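Local coordinates for 3-oxoacyl-(acyl-carrier protein) synthase II (Thermus thermophilus, PDB 1J3N) that probably elongates fatty acids by condensing acyl chains with malonyl-acyl-carrier protein, as a homodimeric beta-ketoacyl synthase of the thiolase superfamily, at residues T7-L12 / E347-V352. Numbering follows the deposited sequence.
Sequences TGLGAL and EAIATV
The peptide linking G10 to A11 has the end of I349 over one face: CD1 stands above the plane, 3.5 Å from G10 O, with a C-O...CD1 angle near 100°. Strand 4-13 is held by backbone hydrogen bonds of G10 with V235 and of A11 with G18. A11 CB, on a side chain that points at the helix, flanks the same methyl, 3.9 Å from I349 CD1. An extended chi2 (-176°) carries CD1 from the helix onto the strand. I349 CG2 takes the other direction, so that L9 CD2 meets both branches, lying 4.1 Å from I349 CG1 and equally far from CG2; the L9 and I349 side chains run antiparallel alongside each other. V352 CG1 is a looser neighbour, 4.4 Å from L9 CD2. Everything across the interface is apolar or van der Waals contact, burying 219 Å² with axes 9.1 Å apart at 129°. Within the helix, T351 N and T351 OG1 bond E347 O from opposite faces of its plane, the hydroxyl at 2.7 Å. L236 of strand 232-240 touches both L9 and I349, Y252 both L9 and V352, and F22 of helix 19-28 both A11 and A350. L12 points away, to Y74 and I77 of helix 70-86, so the sheet has that helix on one face and helix 343-357 on the other, consistent with the buried central helical layer of the thiolase fold.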
loop_
_atom_site.group_PDB
_atom_site.type_symbol
_atom_site.label_atom_id
_atom_site.label_comp_id
_atom_site.label_asym_id
_atom_site.label_seq_id
_atom_site.Cartn_x
_atom_site.Cartn_y
_atom_site.Cartn_z
ATOM N N THR A 7 2.401 -2.983 -22.705
ATOM C CA THR A 7 2.136 -3.962 -23.751
ATOM C C THR A 7 0.849 -4.753 -23.551
ATOM O O THR A 7 0.514 -5.618 -24.363
ATOM C CB THR A 7 3.291 -4.971 -23.849
ATOM O OG1 THR A 7 3.394 -5.696 -22.614
ATOM C CG2 THR A 7 4.610 -4.247 -24.124
ATOM N N GLY A 8 0.141 -4.472 -22.465
ATOM C CA GLY A 8 -1.098 -5.177 -22.199
ATOM C C GLY A 8 -2.078 -4.317 -21.432
ATOM O O GLY A 8 -1.699 -3.643 -20.480
ATOM N N LEU A 9 -3.339 -4.331 -21.849
ATOM C CA LEU A 9 -4.361 -3.553 -21.180
ATOM C C LEU A 9 -5.512 -4.466 -20.770
ATOM O O LEU A 9 -6.185 -5.057 -21.617
ATOM C CB LEU A 9 -4.875 -2.442 -22.105
ATOM C CG LEU A 9 -3.820 -1.467 -22.649
ATOM C CD1 LEU A 9 -4.429 -0.606 -23.739
ATOM C CD2 LEU A 9 -3.267 -0.596 -21.521
ATOM N N GLY A 10 -5.701 -4.600 -19.463
ATOM C CA GLY A 10 -6.779 -5.416 -18.933
ATOM C C GLY A 10 -7.748 -4.462 -18.268
ATOM O O GLY A 10 -7.483 -3.960 -17.179
ATOM N N ALA A 11 -8.865 -4.201 -18.933
ATOM C CA ALA A 11 -9.858 -3.275 -18.414
ATOM C C ALA A 11 -11.189 -3.929 -18.060
ATOM O O ALA A 11 -11.788 -4.620 -18.882
ATOM C CB ALA A 11 -10.094 -2.161 -19.434
ATOM N N LEU A 12 -11.636 -3.711 -16.826
ATOM C CA LEU A 12 -12.921 -4.235 -16.367
ATOM C C LEU A 12 -13.658 -2.986 -15.893
ATOM O O LEU A 12 -13.452 -2.526 -14.772
ATOM C CB LEU A 12 -12.726 -5.220 -15.209
ATOM C CG LEU A 12 -13.979 -5.966 -14.744
ATOM C CD1 LEU A 12 -14.591 -6.738 -15.909
ATOM C CD2 LEU A 12 -13.618 -6.912 -13.614
ATOM N N GLU A 347 -7.946 4.759 -15.862
ATOM C CA GLU A 347 -7.749 6.044 -16.534
ATOM C C GLU A 347 -6.408 6.055 -17.250
ATOM O O GLU A 347 -6.227 6.764 -18.240
ATOM C CB GLU A 347 -7.815 7.189 -15.521
ATOM C CG GLU A 347 -9.228 7.666 -15.253
ATOM C CD GLU A 347 -9.401 8.269 -13.872
ATOM O OE1 GLU A 347 -8.494 9.000 -13.415
ATOM O OE2 GLU A 347 -10.452 8.018 -13.245
ATOM N N ALA A 348 -5.460 5.272 -16.741
ATOM C CA ALA A 348 -4.158 5.176 -17.378
ATOM C C ALA A 348 -4.378 4.395 -18.670
ATOM O O ALA A 348 -3.724 4.645 -19.685
ATOM C CB ALA A 348 -3.162 4.441 -16.465
ATOM N N ILE A 349 -5.299 3.435 -18.626
ATOM C CA ILE A 349 -5.611 2.650 -19.808
ATOM C C ILE A 349 -6.203 3.560 -20.889
ATOM O O ILE A 349 -5.791 3.514 -22.054
ATOM C CB ILE A 349 -6.586 1.501 -19.464
ATOM C CG1 ILE A 349 -5.866 0.491 -18.545
ATOM C CG2 ILE A 349 -7.072 0.825 -20.750
ATOM C CD1 ILE A 349 -6.661 -0.750 -18.204
ATOM N N ALA A 350 -7.156 4.397 -20.492
ATOM C CA ALA A 350 -7.796 5.326 -21.411
ATOM C C ALA A 350 -6.753 6.287 -21.986
ATOM O O ALA A 350 -6.777 6.606 -23.178
ATOM C CB ALA A 350 -8.895 6.112 -20.683
ATOM N N THR A 351 -5.831 6.734 -21.136
ATOM C CA THR A 351 -4.787 7.666 -21.559
ATOM C C THR A 351 -3.827 7.015 -22.549
ATOM O O THR A 351 -3.386 7.647 -23.507
ATOM C CB THR A 351 -3.994 8.199 -20.343
ATOM O OG1 THR A 351 -4.906 8.814 -19.419
ATOM C CG2 THR A 351 -2.966 9.229 -20.786
ATOM N N VAL A 352 -3.500 5.748 -22.319
ATOM C CA VAL A 352 -2.616 5.025 -23.225
ATOM C C VAL A 352 -3.338 4.772 -24.550
ATOM O O VAL A 352 -2.720 4.822 -25.610
ATOM C CB VAL A 352 -2.172 3.667 -22.611
ATOM C CG1 VAL A 352 -1.543 2.783 -23.671
ATOM C CG2 VAL A 352 -1.184 3.916 -21.495
#